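Local atomic coordinates of sulfur oxygenase/reductase (Halothiobacillus neapolitanus, PDB entry 6QPA), a protein that probably catalyses the oxygen-dependent disproportionation of elemental sulfur to sulfite, thiosulfate and sulfide at a mononuclear iron site. Residues 288-291 and 292-296. Residues are numbered along the deposited sequence; the frame is centred on the assembly and turned at random.
Sequences AHLD and KGPYY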
ATOM      1  N   ALA A 288       6.423  28.846  60.053  1.00 30.27           N
ATOM      2  CA  ALA A 288       7.364  29.570  60.891  1.00 32.24           C
ATOM      3  C   ALA A 288       8.306  28.658  61.665  1.00 32.35           C
ATOM      4  O   ALA A 288       9.295  29.153  62.207  1.00 32.70           O
ATOM      5  CB  ALA A 288       6.607  30.467  61.882  1.00 33.14           C
ATOM      6  N   HIS A 289       8.040  27.351  61.731  1.00 31.47           N
ATOM      7  CA  HIS A 289       8.822  26.470  62.587  1.00 33.14           C
ATOM      8  C   HIS A 289       9.651  25.459  61.819  1.00 31.07           C
ATOM      9  O   HIS A 289      10.201  24.535  62.427  1.00 34.39           O
ATOM     10  CB  HIS A 289       7.888  25.765  63.562  1.00 33.76           C
ATOM     11  CG  HIS A 289       7.052  26.718  64.352  1.00 37.18           C
ATOM     12  ND1 HIS A 289       7.608  27.711  65.134  1.00 39.84           N
ATOM     13  CD2 HIS A 289       5.711  26.833  64.493  1.00 36.46           C
ATOM     14  CE1 HIS A 289       6.644  28.400  65.717  1.00 37.29           C
ATOM     15  NE2 HIS A 289       5.483  27.892  65.340  1.00 36.40           N
ATOM     16  N   LEU A 290       9.767  25.618  60.507  1.00 32.50           N
ATOM     17  CA  LEU A 290      10.350  24.605  59.646  1.00 33.01           C
ATOM     18  C   LEU A 290      11.771  24.953  59.243  1.00 35.39           C
ATOM     19  O   LEU A 290      12.073  26.099  58.898  1.00 35.49           O
ATOM     20  CB  LEU A 290       9.515  24.430  58.382  1.00 25.93           C
ATOM     21  CG  LEU A 290       8.068  24.014  58.583  1.00 32.87           C
ATOM     22  CD1 LEU A 290       7.429  23.805  57.189  1.00 33.14           C
ATOM     23  CD2 LEU A 290       7.999  22.747  59.427  1.00 30.75           C
ATOM     24  N   ASP A 291      12.637  23.943  59.280  1.00 31.99           N
ATOM     25  CA  ASP A 291      13.893  23.997  58.542  1.00 28.17           C
ATOM     26  C   ASP A 291      13.718  23.578  57.093  1.00 30.81           C
ATOM     27  O   ASP A 291      14.453  24.044  56.218  1.00 32.13           O
ATOM     28  CB  ASP A 291      14.927  23.090  59.192  1.00 25.08           C
ATOM     29  CG  ASP A 291      15.634  23.760  60.337  1.00 35.19           C
ATOM     30  OD1 ASP A 291      15.820  24.985  60.263  1.00 37.27           O
ATOM     31  OD2 ASP A 291      15.987  23.071  61.312  1.00 33.30           O
ATOM     32  N   LYS A 292      12.792  22.672  56.829  1.00 30.48           N
ATOM     33  CA  LYS A 292      12.639  22.134  55.488  1.00 32.97           C
ATOM     34  C   LYS A 292      11.175  21.830  55.221  1.00 26.75           C
ATOM     35  O   LYS A 292      10.469  21.325  56.098  1.00 27.58           O
ATOM     36  CB  LYS A 292      13.485  20.861  55.319  1.00 38.82           C
ATOM     37  CG  LYS A 292      13.505  20.301  53.889  1.00 40.36           C
ATOM     38  CD  LYS A 292      14.485  19.125  53.768  1.00 38.61           C
ATOM     39  CE  LYS A 292      14.663  18.715  52.304  1.00 40.68           C
ATOM     40  NZ  LYS A 292      15.702  17.680  52.198  1.00 49.27           N
ATOM     41  N   GLY A 293      10.738  22.087  53.996  1.00 30.99           N
ATOM     42  CA  GLY A 293       9.389  21.756  53.608  1.00 27.76           C
ATOM     43  C   GLY A 293       8.470  22.962  53.653  1.00 37.67           C
ATOM     44  O   GLY A 293       8.912  24.109  53.804  1.00 34.63           O
ATOM     45  N   PRO A 294       7.154  22.720  53.529  1.00 37.02           N
ATOM     46  CA  PRO A 294       6.584  21.376  53.359  1.00 31.85           C
ATOM     47  C   PRO A 294       6.729  20.836  51.937  1.00 32.84           C
ATOM     48  O   PRO A 294       6.823  21.611  50.998  1.00 32.43           O
ATOM     49  CB  PRO A 294       5.105  21.571  53.702  1.00 34.44           C
ATOM     50  CG  PRO A 294       4.837  23.006  53.400  1.00 40.57           C
ATOM     51  CD  PRO A 294       6.117  23.766  53.593  1.00 34.36           C
ATOM     52  N   TYR A 295       6.781  19.511  51.806  1.00 32.96           N
ATOM     53  CA  TYR A 295       6.780  18.832  50.517  1.00 34.00           C
ATOM     54  C   TYR A 295       5.719  17.738  50.572  1.00 34.53           C
ATOM     55  O   TYR A 295       5.750  16.882  51.463  1.00 28.40           O
ATOM     56  CB  TYR A 295       8.158  18.238  50.202  1.00 33.25           C
ATOM     57  CG  TYR A 295       8.276  17.638  48.800  1.00 39.25           C
ATOM     58  CD1 TYR A 295       8.433  18.452  47.686  1.00 32.11           C
ATOM     59  CD2 TYR A 295       8.256  16.255  48.605  1.00 34.43           C
ATOM     60  CE1 TYR A 295       8.561  17.909  46.404  1.00 33.66           C
ATOM     61  CE2 TYR A 295       8.386  15.707  47.344  1.00 37.53           C
ATOM     62  CZ  TYR A 295       8.528  16.533  46.244  1.00 37.52           C
ATOM     63  OH  TYR A 295       8.660  15.969  44.999  1.00 36.18           O
ATOM     64  N   TYR A 296       4.770  17.774  49.644  1.00 26.99           N
ATOM     65  CA  TYR A 296       3.627  16.873  49.668  1.00 28.33           C
ATOM     66  C   TYR A 296       3.730  15.873  48.522  1.00 37.04           C
ATOM     67  O   TYR A 296       3.724  16.270  47.353  1.00 31.69           O
ATOM     68  CB  TYR A 296       2.331  17.676  49.577  1.00 29.26           C
ATOM     69  CG  TYR A 296       1.932  18.258  50.925  1.00 35.90           C
ATOM     70  CD1 TYR A 296       1.226  17.496  51.832  1.00 40.90           C
ATOM     71  CD2 TYR A 296       2.291  19.542  51.296  1.00 37.43           C
ATOM     72  CE1 TYR A 296       0.852  17.974  53.052  1.00 48.27           C
ATOM     73  CE2 TYR A 296       1.924  20.043  52.545  1.00 43.19           C
ATOM     74  CZ  TYR A 296       1.206  19.241  53.418  1.00 51.48           C
ATOM     75  OH  TYR A 296       0.815  19.670  54.673  1.00 60.65           O
TER
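L290 and P294 meet across a corner in strand 290-305, where D291 and K292 together face W166 of strand 159-167 and form a classic beta bulge. L290 projects its side chain back over the G293-P294 peptide, and this peptide is cis. The cis geometry puts G293 O and P294 CD on the same side of the peptide bond, and the CD1 methyl of L290 lies over the face of that unit, 3.7 Å from G293 O. The same L290 CD1 is 3.8 Å from P294 CD, an apolar contact with the proline ring. What brings it there is the leucine rotamer, with CG beside the backbone N (chi1 -59°) and CD1 carried on in a fully staggered, extended line (chi2 -176°). H165 lies against both L290 and P294, and F175 of helix 172-189 also packs on L290, so the apolar pair is buried. G293 takes a positive phi; a CB here would run into the carbonyl oxygen of K292, and glycine has none.

At the bulge itself, the side chains of D291 and K292 start out on the same side of the chain and then part. The carboxylate of D291 leads away from 292-296, and its OD1 is hydrogen-bonded to Y235 OH of the second subunit. K292 is one extended rod, starting with CG opposite the backbone N (chi1 -174°), and it reaches out to make cation-pi contacts with W166 and with W115 of the second subunit. The corner therefore lies at a subunit interface, away from the iron site. Its backbone takes part too: the amide N of G293 is hydrogen-bonded to Q211 OE1 of the second subunit, and L290 O accepts from N234 ND2 of that same subunit.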